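PDB 1UN8: dihydroxyacetone kinase from Citrobacter freundii, which transfers the gamma-phosphate of ATP to dihydroxyacetone, using magnesium or calcium ions, in the oxidative route of glycerol fermentation. Local coordinates for residues Ala64-Ile69 / Ala77-Val82; Gly154-His159 / Ser293-Leu298; Arg397-Leu402 / Gln406-Asn411; Met477-Gln482 / Glu507-Ser512; Ile141-Asn146 / Pro223-Ile228. All coordinates share one frame; numbering follows the deposited sequence.

Contact 1. Residues Ala64-Ile69 / Ala77-Val82; sequences AHVGFI and AVCGDV
Ile69 and Ala77 bring the loop 64-69 down on strand 76-80 in the first of the two mixed sheets of the DhaK domain, and the pair illustrates how a connection between two neighbouring parallel strands, 52-59 and 76-80, can pack on the strand it leads into. The side chain of Ile69 leaves the backbone toward the strand. From CB the chain runs on extended: CG1 lies opposite the carbonyl carbon (chi1 -75°), and its flank passes 4.1 Å from Ala77 CB. The terminal CD1 goes furthest, reaching 3.6 Å from Ala77 CB and 3.7 Å from Ala77 N, the tip touching both the methyl and the backbone nitrogen. The same methyl has a second neighbour, His65 CB at 4.0 Å from Ala77 CB. This side of the contact borders the substrate site, because His65, which follows a cis peptide bond, gives its NE2 to a hydrogen bond with substrate-binding Lys109 and its ND1 to one with His159. Helix 12-22 covers the other end, with Ala20 on Val66 and Ile17 on Cys79. No hydrogen bond joins the two segments, and beyond Ala77 the packing finishes with one branch of Val66, whose CG2 lies 3.7 Å from Cys79 SG.

Contact 2. Residues Gly154-His159 / Ser293-Leu298; sequences GTILVH and SLVTAL
Ile156 meets Val295 branch to branch, with CG2 of Ile156 3.6 Å from CG2 of Val295, the two side chains running antiparallel past one another. The other arm of Ile156 serves a different neighbour: CG1 takes the crowded position between the backbone N and the carbonyl carbon (chi1 62°), and carries CD1 to a looser approach, 4.4 Å from Leu294 CD1. One isoleucine on helix 155-167 thus straddles two successive residues of the loop 293-298 through purely apolar contacts, all of them buried. Met257 of strand 254-260 also packs on both Ile156 and Leu294, and Phe68 touches Ile156 from another loop. Further out, polar bonds hold the loop in place. Asn259 grips it twice, with OD1 accepting from Leu294 N and ND2 donating to Val295 O, and His61 ND1 is hydrogen-bonded to Thr296 O. Loop and helix therefore meet beside the substrate pocket: the side chain of Val295 is about 4 Å from that of His61 and about 5 Å from that of Lys109, both substrate-binding. This is apolar second-shell packing in the DhaK domain, where a helix that follows the last strand of one sheet packs on a loop between two strands of the other.

Contact 3. Residues Arg397-Leu402 / Gln406-Asn411; sequences REIASL and QQLPLN
The peptide carbonyl of Leu402 is the flat group on which residues of 406-411 converge. At its oxygen end, Gln407 N donates a hydrogen bond of 2.9 Å to Leu402 O, arriving nearly along the C=O axis (C=O...N angle 161°) with the N-H well aligned at 158°. Above the carbonyl plane sits Leu408, whose CG is 3.8 Å from Leu402 C. Gln407 CB adds an aliphatic touch, 3.4 Å from Leu402 O. The carboxamide of Gln407 takes no part in this: its chain is bent at chi2 and leads away, and NE2 donates to Arg405 O. The backbone bond belongs to a Schellman motif, with Gln406, at positive phi, as its C-prime residue and a companion bond from Gln406 N to Leu403 O. It ends helix 388-404, one of the eight helices of the barrel that forms the C-terminal, ATP-binding domain. Across the same corner, Leu402 and Leu408 meet at about a right angle, and Leu408 CD2 lies 3.4 Å from Leu402 CB and 4.0 Å from Leu402 CD1. Leu408 CD1 goes to the preceding turn instead, 3.8 Å from Ile399 O. Leu402 CD2, on its other branch, rests 3.8 Å from Gln407 CB. Val362 of helix 356-371 packs on Leu408, and Arg423 of helix 413-427 packs on Leu402. Ile399 also touches the bound phospholipid in the barrel pocket, which places the last turns of this helix beside the lipid. Immediately downstream, Pro409 is the centre of an inverse gamma turn, with Leu410 N bonded to Leu408 O.

Contact 4. Residues Met477-Gln482 / Glu507-Ser512; sequences MIDALQ and ERTCLS
Arg508 is the first residue of 507-512 to approach the other helix, extending its chain toward Asp479 O. A bend at chi3 (-78°) brings NH2 to 4.4 Å from Asp479 O, obliquely and too far for a hydrogen bond. Nor does it pair with the acid, since Arg508 NE lies 6.6 Å from Asp479 OD1; any attraction between these opposite charges would act at long range. Arg508 is exposed and also touches a crystal neighbour, so its exact pose may owe something to the lattice. Thr509 makes the close contact. Its methyl, rather than its hydroxyl, faces the acid: CG2 lies 3.6 Å from Asp479 OD2 and 3.7 Å from Asp479 CB, the two side chains crossing obliquely. With chi1 at 77°, OG1 sits over the backbone, flanked by N and C, where it is hydrogen-bonded to Ala506 O and to the backbone N of Asp533, an ATP-binding residue. Helices 478-490 and 495-511 of the eight-helix barrel thus come together near the nucleotide site, which Met477 helps to form. The carboxylate that the methyl covers is held by backbone amides, OD1 by Gly473 N and OD2, weakly, by Thr476 N of the ATP site. Thr509 O in turn accepts from Arg475 NE, so the loop before helix 478-490 is gripped from both sides of the contact. Cys510 packs on Met532, which Thr509 also touches. Past Leu511, Ser512 packs on Arg475, and its OG makes a weak bond of 3.4 Å back to Arg508 O.

Contact 5. Residues Ile141-Asn146 / Pro223-Ile228; sequences ISLPDN and PGASVI
Leu143 reaches Ala225 through a chi1 of -57°, which sets CG beside the backbone N; of the two branches CD2, not the extended CD1, turns to Ala225. Its side chain does not start toward the other segment, yet its end comes inward, and CD2 lies 3.2 Å from Ala225 CB and 3.5 Å from Ala225 CA. The first of these is short for two methyl groups, and its exact value deserves caution. Ser142 contributes from the neighbouring position: a chi1 of 70° turns OG to a hydrogen bond with Asp140 OD2, while its CB meets Ala225 CB at 4.0 Å. Ala225 is thus flanked by two successive loop residues. It belongs to a classic beta bulge, in which it and Ser226 both face Leu215 at the start of strand 226-228, an outermost strand, within the chain, of the second mixed sheet of the DhaK domain. On the loop side, a type I turn from Leu143 to Asn146 closes with Asn146 N bonded to Leu143 O. Arg150 packs on Leu143 and hydrogen-bonds Pro223 O through NH1. With no hydrogen bond between the segments, the contact is apolar, carried by methyl and methylene carbons, while Ser142 OG and Pro223 O have their partners in Asp140 and Arg150.

How the contacts relate
The five contacts fall into two separate bodies. Contacts 1, 5 and 2 belong to the DhaK domain, contacts 3 and 4 to the helical barrel, and centres in different domains lie 61 to 72 Å apart. Contacts 1 and 2 touch directly, centres about 10 Å apart, where the loop 64-69 meets helix 155-167 beside the substrate pocket. Contact 5 stands about 19 Å from contact 2 between centres, and their segments alternate along the chain, so the two closures interlock; each joins a segment that follows strand 132-137 of the first sheet to one from the second. Contacts 3 and 4 follow in series, centres about 29 Å apart, one near the lipid, the other near ATP. Substrate and nucleotide sites are thus built on distant domains of each chain.

Contact 1. Residues Ala64-Ile69 / Ala77-Val82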
# COMPACT_ATOMS: atom_id res chain seq x y z
N ALA A 64 -9.24 4.27 -6.94
CA ALA A 64 -9.94 5.05 -7.97
C ALA A 64 -10.64 4.05 -8.86
O ALA A 64 -10.06 3.03 -9.17
CB ALA A 64 -8.95 5.86 -8.78
N HIS A 65 -11.88 4.32 -9.27
CA HIS A 65 -12.61 5.53 -8.89
C HIS A 65 -13.75 5.20 -7.95
O HIS A 65 -14.38 6.09 -7.38
CB HIS A 65 -13.17 6.23 -10.14
CG HIS A 65 -12.11 6.79 -11.04
ND1 HIS A 65 -11.61 8.06 -10.90
CD2 HIS A 65 -11.45 6.23 -12.08
CE1 HIS A 65 -10.68 8.27 -11.83
NE2 HIS A 65 -10.57 7.17 -12.56
N VAL A 66 -14.00 3.90 -7.79
CA VAL A 66 -15.07 3.43 -6.91
C VAL A 66 -14.91 3.96 -5.47
O VAL A 66 -15.90 4.20 -4.79
CB VAL A 66 -15.09 1.89 -6.88
CG1 VAL A 66 -16.03 1.40 -5.82
CG2 VAL A 66 -15.44 1.31 -8.25
N GLY A 67 -13.67 4.14 -5.03
CA GLY A 67 -13.37 4.64 -3.69
C GLY A 67 -13.72 6.10 -3.51
O GLY A 67 -13.69 6.64 -2.39
N PHE A 68 -14.05 6.77 -4.61
CA PHE A 68 -14.47 8.16 -4.51
C PHE A 68 -15.90 8.40 -4.95
O PHE A 68 -16.26 9.47 -5.42
CB PHE A 68 -13.44 9.08 -5.16
CG PHE A 68 -12.06 8.77 -4.70
CD1 PHE A 68 -11.19 8.05 -5.52
CD2 PHE A 68 -11.63 9.18 -3.45
CE1 PHE A 68 -9.90 7.74 -5.11
CE2 PHE A 68 -10.36 8.88 -3.03
CZ PHE A 68 -9.47 8.14 -3.89
N ILE A 69 -16.71 7.36 -4.79
CA ILE A 69 -18.14 7.44 -5.09
C ILE A 69 -18.82 7.75 -3.75
O ILE A 69 -18.51 7.13 -2.73
CB ILE A 69 -18.65 6.08 -5.64
CG1 ILE A 69 -18.21 5.88 -7.08
CG2 ILE A 69 -20.19 5.99 -5.52
CD1 ILE A 69 -18.48 4.48 -7.57
N ALA A 77 -19.14 5.21 -11.16
CA ALA A 77 -17.85 4.98 -11.80
C ALA A 77 -18.02 3.84 -12.79
O ALA A 77 -18.62 2.81 -12.47
CB ALA A 77 -16.77 4.63 -10.75
N VAL A 78 -17.50 4.02 -14.00
CA VAL A 78 -17.61 2.98 -15.01
C VAL A 78 -16.25 2.29 -15.07
O VAL A 78 -15.26 2.91 -15.47
CB VAL A 78 -17.97 3.58 -16.38
CG1 VAL A 78 -18.65 2.54 -17.25
CG2 VAL A 78 -18.85 4.82 -16.20
N CYS A 79 -16.23 1.02 -14.67
CA CYS A 79 -15.01 0.22 -14.61
C CYS A 79 -14.73 -0.68 -15.81
O CYS A 79 -15.50 -1.62 -16.08
CB CYS A 79 -15.03 -0.63 -13.34
SG CYS A 79 -15.45 0.31 -11.84
N GLY A 80 -13.64 -0.40 -16.51
CA GLY A 80 -13.27 -1.21 -17.65
C GLY A 80 -12.42 -2.34 -17.10
O GLY A 80 -12.23 -2.46 -15.88
N ASP A 81 -11.91 -3.18 -17.99
CA ASP A 81 -11.06 -4.27 -17.55
C ASP A 81 -9.73 -3.62 -17.12
O ASP A 81 -9.56 -2.40 -17.23
CB ASP A 81 -10.85 -5.25 -18.70
CG ASP A 81 -10.44 -6.63 -18.22
OD1 ASP A 81 -10.67 -7.61 -18.96
OD2 ASP A 81 -9.87 -6.75 -17.12
N VAL A 82 -8.80 -4.44 -16.63
CA VAL A 82 -7.52 -3.93 -16.19
C VAL A 82 -6.82 -3.12 -17.27
O VAL A 82 -6.51 -3.64 -18.35
CB VAL A 82 -6.58 -5.07 -15.77
CG1 VAL A 82 -5.30 -4.49 -15.19
CG2 VAL A 82 -7.26 -5.97 -14.76

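Contact 2. Residues Gly154-His159 / Ser293-Leu298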
# COMPACT_ATOMS: atom_id res chain seq x y z
N GLY A 154 -3.98 13.61 -9.80
CA GLY A 154 -4.71 14.86 -9.62
C GLY A 154 -6.18 14.78 -9.98
O GLY A 154 -7.00 15.54 -9.48
N THR A 155 -6.52 13.86 -10.87
CA THR A 155 -7.90 13.71 -11.29
C THR A 155 -8.87 13.69 -10.12
O THR A 155 -9.91 14.33 -10.17
CB THR A 155 -8.10 12.40 -12.10
OG1 THR A 155 -7.28 12.42 -13.29
CG2 THR A 155 -9.57 12.24 -12.49
N ILE A 156 -8.54 12.98 -9.05
CA ILE A 156 -9.45 12.92 -7.93
C ILE A 156 -9.63 14.27 -7.25
O ILE A 156 -10.66 14.52 -6.63
CB ILE A 156 -9.03 11.87 -6.87
CG1 ILE A 156 -7.67 12.25 -6.29
CG2 ILE A 156 -9.05 10.47 -7.49
CD1 ILE A 156 -7.58 12.00 -4.78
N LEU A 157 -8.65 15.15 -7.36
CA LEU A 157 -8.82 16.46 -6.75
C LEU A 157 -9.90 17.16 -7.56
O LEU A 157 -10.62 18.02 -7.04
CB LEU A 157 -7.52 17.26 -6.79
CG LEU A 157 -6.38 16.70 -5.95
CD1 LEU A 157 -5.21 17.67 -6.02
CD2 LEU A 157 -6.83 16.48 -4.51
N VAL A 158 -10.02 16.78 -8.83
CA VAL A 158 -11.03 17.37 -9.69
C VAL A 158 -12.39 16.81 -9.27
O VAL A 158 -13.39 17.54 -9.23
CB VAL A 158 -10.76 17.05 -11.18
CG1 VAL A 158 -11.91 17.54 -12.04
CG2 VAL A 158 -9.47 17.74 -11.61
N HIS A 159 -12.44 15.52 -8.93
CA HIS A 159 -13.69 14.92 -8.49
C HIS A 159 -14.19 15.68 -7.26
O HIS A 159 -15.36 16.00 -7.14
CB HIS A 159 -13.50 13.44 -8.10
CG HIS A 159 -13.28 12.52 -9.25
ND1 HIS A 159 -13.47 12.89 -10.56
CD2 HIS A 159 -12.94 11.20 -9.28
CE1 HIS A 159 -13.28 11.85 -11.35
NE2 HIS A 159 -12.96 10.81 -10.60
N SER A 293 -2.44 5.40 -0.78
CA SER A 293 -2.63 4.82 -2.10
C SER A 293 -3.99 5.32 -2.56
O SER A 293 -5.01 4.81 -2.14
CB SER A 293 -2.64 3.29 -2.00
OG SER A 293 -1.38 2.80 -1.54
N LEU A 294 -3.99 6.34 -3.41
CA LEU A 294 -5.22 6.96 -3.90
C LEU A 294 -5.55 6.66 -5.36
O LEU A 294 -6.68 6.29 -5.69
CB LEU A 294 -5.15 8.46 -3.66
CG LEU A 294 -4.97 8.78 -2.18
CD1 LEU A 294 -4.70 10.25 -1.98
CD2 LEU A 294 -6.21 8.35 -1.43
N VAL A 295 -4.57 6.83 -6.25
CA VAL A 295 -4.75 6.53 -7.67
C VAL A 295 -3.51 5.69 -7.97
O VAL A 295 -2.41 6.22 -8.14
CB VAL A 295 -4.75 7.82 -8.53
CG1 VAL A 295 -4.86 7.46 -9.99
CG2 VAL A 295 -5.92 8.72 -8.14
N THR A 296 -3.71 4.38 -8.04
CA THR A 296 -2.59 3.47 -8.25
C THR A 296 -2.40 2.94 -9.64
O THR A 296 -3.15 3.25 -10.55
CB THR A 296 -2.71 2.24 -7.33
OG1 THR A 296 -3.88 1.50 -7.68
CG2 THR A 296 -2.77 2.67 -5.87
N ALA A 297 -1.35 2.13 -9.77
CA ALA A 297 -0.96 1.46 -11.02
C ALA A 297 -0.64 0.05 -10.53
O ALA A 297 0.51 -0.40 -10.57
CB ALA A 297 0.28 2.13 -11.62
N LEU A 298 -1.67 -0.62 -10.04
CA LEU A 298 -1.53 -1.94 -9.47
C LEU A 298 -0.45 -1.84 -8.38
O LEU A 298 -0.55 -0.98 -7.50
CB LEU A 298 -1.17 -2.95 -10.55
CG LEU A 298 -2.35 -3.18 -11.51
CD1 LEU A 298 -1.97 -4.11 -12.65
CD2 LEU A 298 -3.50 -3.76 -10.72

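Contact 3. Residues Arg397-Leu402 / Gln406-Asn411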
# COMPACT_ATOMS: atom_id res chain seq x y z
N ARG A 397 36.63 -11.47 33.23
CA ARG A 397 37.74 -10.53 33.41
C ARG A 397 37.30 -9.13 33.82
O ARG A 397 38.00 -8.45 34.57
CB ARG A 397 38.58 -10.48 32.13
CG ARG A 397 39.34 -11.78 31.91
CD ARG A 397 39.71 -12.02 30.45
NE ARG A 397 40.18 -13.39 30.27
CZ ARG A 397 40.32 -13.99 29.09
NH1 ARG A 397 40.03 -13.33 27.97
NH2 ARG A 397 40.74 -15.25 29.03
N GLU A 398 36.14 -8.70 33.33
CA GLU A 398 35.63 -7.38 33.68
C GLU A 398 35.33 -7.33 35.16
O GLU A 398 35.65 -6.35 35.84
CB GLU A 398 34.36 -7.07 32.88
CG GLU A 398 33.71 -5.71 33.17
CD GLU A 398 34.70 -4.54 33.09
OE1 GLU A 398 35.62 -4.57 32.24
OE2 GLU A 398 34.53 -3.57 33.87
N ILE A 399 34.73 -8.39 35.69
CA ILE A 399 34.41 -8.43 37.11
C ILE A 399 35.67 -8.73 37.93
O ILE A 399 35.78 -8.30 39.07
CB ILE A 399 33.34 -9.48 37.42
CG1 ILE A 399 32.10 -9.24 36.56
CG2 ILE A 399 32.95 -9.41 38.89
CD1 ILE A 399 31.45 -7.92 36.81
N ALA A 400 36.61 -9.45 37.32
CA ALA A 400 37.87 -9.79 37.98
C ALA A 400 38.68 -8.52 38.15
O ALA A 400 39.26 -8.26 39.21
CB ALA A 400 38.65 -10.79 37.14
N SER A 401 38.73 -7.73 37.08
CA SER A 401 39.45 -6.47 37.08
C SER A 401 38.91 -5.62 38.23
O SER A 401 39.65 -5.25 39.14
CB SER A 401 39.24 -5.74 35.75
OG SER A 401 39.94 -4.51 35.73
N LEU A 402 37.62 -5.33 38.19
CA LEU A 402 37.00 -4.54 39.25
C LEU A 402 37.38 -5.11 40.61
O LEU A 402 37.67 -4.37 41.54
CB LEU A 402 35.48 -4.54 39.09
CG LEU A 402 34.98 -3.68 37.93
CD1 LEU A 402 33.49 -3.90 37.70
CD2 LEU A 402 35.28 -2.22 38.24
N GLN A 406 40.04 -3.33 43.76
CA GLN A 406 39.29 -3.04 44.98
C GLN A 406 38.09 -2.14 44.70
O GLN A 406 37.76 -1.27 45.51
CB GLN A 406 40.18 -2.39 46.04
CG GLN A 406 41.30 -3.27 46.55
CD GLN A 406 42.50 -3.28 45.63
OE1 GLN A 406 43.19 -2.27 45.49
NE2 GLN A 406 42.75 -4.42 44.99
N GLN A 407 37.45 -2.35 43.56
CA GLN A 407 36.31 -1.53 43.16
C GLN A 407 34.92 -2.14 43.39
O GLN A 407 33.91 -1.48 43.12
CB GLN A 407 36.45 -1.16 41.68
CG GLN A 407 37.57 -0.18 41.39
CD GLN A 407 37.35 1.15 42.08
OE1 GLN A 407 36.40 1.88 41.75
NE2 GLN A 407 38.21 1.48 43.04
N LEU A 408 34.87 -3.36 43.89
CA LEU A 408 33.58 -4.03 44.11
C LEU A 408 32.97 -3.84 45.49
O LEU A 408 33.67 -3.84 46.50
CB LEU A 408 33.72 -5.53 43.84
CG LEU A 408 34.16 -5.98 42.45
CD1 LEU A 408 34.21 -7.50 42.42
CD2 LEU A 408 33.19 -5.45 41.41
N PRO A 409 31.64 -3.67 45.55
CA PRO A 409 30.93 -3.49 46.82
C PRO A 409 30.74 -4.87 47.45
O PRO A 409 29.63 -5.26 47.80
CB PRO A 409 29.60 -2.89 46.37
CG PRO A 409 29.36 -3.61 45.07
CD PRO A 409 30.72 -3.55 44.40
N LEU A 410 31.85 -5.59 47.56
CA LEU A 410 31.88 -6.94 48.11
C LEU A 410 31.06 -7.20 49.37
O LEU A 410 30.64 -8.32 49.62
CB LEU A 410 33.33 -7.36 48.37
CG LEU A 410 34.28 -7.41 47.18
CD1 LEU A 410 35.72 -7.62 47.67
CD2 LEU A 410 33.86 -8.52 46.24
N ASN A 411 30.85 -6.17 50.19
CA ASN A 411 30.12 -6.37 51.43
C ASN A 411 28.61 -6.28 51.33
O ASN A 411 27.90 -6.40 52.33
CB ASN A 411 30.63 -5.40 52.49
CG ASN A 411 30.53 -5.98 53.89
OD1 ASN A 411 31.04 -7.07 54.15
ND2 ASN A 411 29.87 -5.25 54.78

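Contact 4. Residues Met477-Gln482 / Glu507-Ser512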
# COMPACT_ATOMS: atom_id res chain seq x y z
N MET A 477 22.90 -23.13 29.11
CA MET A 477 23.40 -23.19 30.48
C MET A 477 22.29 -23.54 31.49
O MET A 477 22.56 -24.07 32.56
CB MET A 477 24.03 -21.85 30.85
CG MET A 477 23.07 -20.70 30.87
SD MET A 477 23.99 -19.20 31.16
CE MET A 477 24.14 -19.24 32.93
N ILE A 478 21.04 -23.27 31.13
CA ILE A 478 19.92 -23.56 32.00
C ILE A 478 19.93 -25.03 32.41
O ILE A 478 19.63 -25.36 33.57
CB ILE A 478 18.57 -23.27 31.29
CG1 ILE A 478 18.52 -21.80 30.84
CG2 ILE A 478 17.40 -23.58 32.22
CD1 ILE A 478 18.63 -20.81 31.97
N ASP A 479 20.27 -25.91 31.47
CA ASP A 479 20.30 -27.35 31.75
C ASP A 479 21.20 -27.78 32.90
O ASP A 479 21.01 -28.85 33.47
CB ASP A 479 20.69 -28.11 30.49
CG ASP A 479 19.85 -27.73 29.31
OD1 ASP A 479 18.64 -28.00 29.35
OD2 ASP A 479 20.39 -27.17 28.33
N ALA A 480 22.16 -26.93 33.25
CA ALA A 480 23.06 -27.24 34.34
C ALA A 480 22.73 -26.33 35.53
O ALA A 480 22.82 -26.75 36.69
CB ALA A 480 24.52 -27.05 33.90
N LEU A 481 22.34 -25.09 35.24
CA LEU A 481 22.04 -24.11 36.28
C LEU A 481 20.84 -24.49 37.15
O LEU A 481 20.94 -24.51 38.37
CB LEU A 481 21.78 -22.73 35.67
CG LEU A 481 22.37 -21.49 36.35
CD1 LEU A 481 21.38 -20.36 36.20
CD2 LEU A 481 22.65 -21.74 37.82
N GLN A 482 19.72 -24.78 36.51
CA GLN A 482 18.51 -25.13 37.24
C GLN A 482 18.73 -26.29 38.21
O GLN A 482 18.41 -26.19 39.39
CB GLN A 482 17.38 -25.48 36.27
CG GLN A 482 16.06 -25.69 36.96
CD GLN A 482 14.92 -25.06 36.21
OE1 GLN A 482 14.60 -25.46 35.08
NE2 GLN A 482 14.30 -24.06 36.82
N GLU A 507 25.79 -33.01 31.02
CA GLU A 507 25.93 -34.27 30.31
C GLU A 507 24.71 -34.52 29.44
O GLU A 507 24.85 -35.01 28.32
CB GLU A 507 26.14 -35.41 31.33
CG GLU A 507 27.58 -35.45 31.85
CD GLU A 507 27.74 -36.26 33.13
OE1 GLU A 507 28.90 -36.51 33.52
OE2 GLU A 507 26.71 -36.62 33.74
N ARG A 508 23.52 -34.17 29.92
CA ARG A 508 22.31 -34.38 29.13
C ARG A 508 22.38 -33.61 27.80
O ARG A 508 21.84 -34.08 26.79
CB ARG A 508 21.06 -33.97 29.92
CG ARG A 508 20.63 -35.00 30.96
CD ARG A 508 19.29 -34.66 31.61
NE ARG A 508 19.39 -33.62 32.63
CZ ARG A 508 19.68 -33.84 33.91
NH1 ARG A 508 19.90 -35.07 34.35
NH2 ARG A 508 19.74 -32.82 34.75
N THR A 509 23.05 -32.46 27.79
CA THR A 509 23.14 -31.67 26.56
C THR A 509 24.01 -32.34 25.51
O THR A 509 23.94 -32.00 24.33
CB THR A 509 23.68 -30.22 26.80
OG1 THR A 509 25.10 -30.25 27.00
CG2 THR A 509 23.01 -29.61 28.00
N CYS A 510 24.84 -33.29 25.92
CA CYS A 510 25.69 -33.99 24.97
C CYS A 510 24.86 -34.98 24.18
O CYS A 510 25.17 -35.29 23.03
CB CYS A 510 26.80 -34.74 25.67
SG CYS A 510 28.14 -33.69 26.23
N LEU A 511 23.80 -35.48 24.81
CA LEU A 511 22.94 -36.46 24.16
C LEU A 511 22.05 -35.83 23.10
O LEU A 511 22.10 -36.21 21.93
CB LEU A 511 22.09 -37.18 25.21
CG LEU A 511 22.88 -37.99 26.25
CD1 LEU A 511 21.91 -38.68 27.18
CD2 LEU A 511 23.76 -39.01 25.56
N SER A 512 21.24 -34.85 23.50
CA SER A 512 20.32 -34.19 22.59
C SER A 512 20.97 -33.32 21.52
O SER A 512 20.29 -32.57 20.82
CB SER A 512 19.31 -33.36 23.39
OG SER A 512 19.97 -32.61 24.40

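Contact 5. Residues Ile141-Asn146 / Pro223-Ile228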
# COMPACT_ATOMS: atom_id res chain seq x y z
N ILE A 141 2.75 16.60 -15.75
CA ILE A 141 3.65 17.62 -16.29
C ILE A 141 5.00 17.02 -16.71
O ILE A 141 5.92 17.75 -17.08
CB ILE A 141 3.95 18.74 -15.27
CG1 ILE A 141 4.83 18.19 -14.13
CG2 ILE A 141 2.65 19.34 -14.75
CD1 ILE A 141 5.00 19.16 -12.98
N SER A 142 5.11 15.70 -16.65
CA SER A 142 6.35 15.04 -17.01
C SER A 142 6.80 15.19 -18.47
O SER A 142 7.99 15.15 -18.76
CB SER A 142 6.26 13.55 -16.68
OG SER A 142 5.37 12.89 -17.55
N LEU A 143 5.84 15.36 -19.37
CA LEU A 143 6.14 15.47 -20.80
C LEU A 143 5.73 16.80 -21.42
O LEU A 143 4.70 16.89 -22.09
CB LEU A 143 5.45 14.31 -21.53
CG LEU A 143 5.88 12.95 -20.97
CD1 LEU A 143 4.97 11.83 -21.48
CD2 LEU A 143 7.33 12.71 -21.36
N PRO A 144 6.54 17.84 -21.23
CA PRO A 144 6.21 19.15 -21.80
C PRO A 144 5.88 19.13 -23.29
O PRO A 144 4.97 19.82 -23.73
CB PRO A 144 7.46 19.97 -21.50
CG PRO A 144 7.98 19.34 -20.25
CD PRO A 144 7.83 17.88 -20.53
N ASP A 145 6.62 18.33 -24.05
CA ASP A 145 6.42 18.25 -25.49
C ASP A 145 5.19 17.45 -25.89
O ASP A 145 4.92 17.27 -27.08
CB ASP A 145 7.64 17.65 -26.19
CG ASP A 145 8.92 18.41 -25.89
OD1 ASP A 145 8.86 19.65 -25.77
OD2 ASP A 145 9.98 17.75 -25.78
N ASN A 146 4.45 16.97 -24.91
CA ASN A 146 3.26 16.19 -25.20
C ASN A 146 2.05 17.09 -25.38
O ASN A 146 1.75 17.95 -24.54
CB ASN A 146 3.01 15.16 -24.10
CG ASN A 146 1.93 14.16 -24.47
OD1 ASN A 146 1.36 14.23 -25.56
ND2 ASN A 146 1.65 13.23 -23.56
N PRO A 223 5.93 4.55 -20.93
CA PRO A 223 7.28 5.10 -20.82
C PRO A 223 7.22 6.48 -20.19
O PRO A 223 6.32 7.26 -20.49
CB PRO A 223 7.75 5.18 -22.27
CG PRO A 223 7.03 4.04 -22.90
CD PRO A 223 5.65 4.13 -22.31
N GLY A 224 8.18 6.78 -19.32
CA GLY A 224 8.21 8.07 -18.67
C GLY A 224 8.94 9.13 -19.48
O GLY A 224 9.22 8.95 -20.67
N ALA A 225 9.27 10.24 -18.83
CA ALA A 225 9.96 11.34 -19.50
C ALA A 225 11.49 11.26 -19.41
O ALA A 225 12.18 11.84 -20.24
CB ALA A 225 9.48 12.68 -18.93
N SER A 226 12.01 10.54 -18.42
CA SER A 226 13.45 10.44 -18.25
C SER A 226 13.83 9.42 -17.19
O SER A 226 12.95 8.81 -16.58
CB SER A 226 14.00 11.81 -17.87
OG SER A 226 15.37 11.75 -17.54
N VAL A 227 15.13 9.24 -16.98
CA VAL A 227 15.65 8.30 -15.98
C VAL A 227 16.60 9.04 -15.05
O VAL A 227 17.53 9.66 -15.53
CB VAL A 227 16.42 7.14 -16.64
CG1 VAL A 227 17.05 6.27 -15.56
CG2 VAL A 227 15.49 6.31 -17.51
N ILE A 228 16.36 8.98 -13.74
CA ILE A 228 17.24 9.64 -12.76
C ILE A 228 18.31 8.63 -12.35
O ILE A 228 17.99 7.48 -12.04
CB ILE A 228 16.47 10.07 -11.45
CG1 ILE A 228 15.36 11.08 -11.72
CG2 ILE A 228 17.44 10.71 -10.51
CD1 ILE A 228 14.88 11.15 -13.13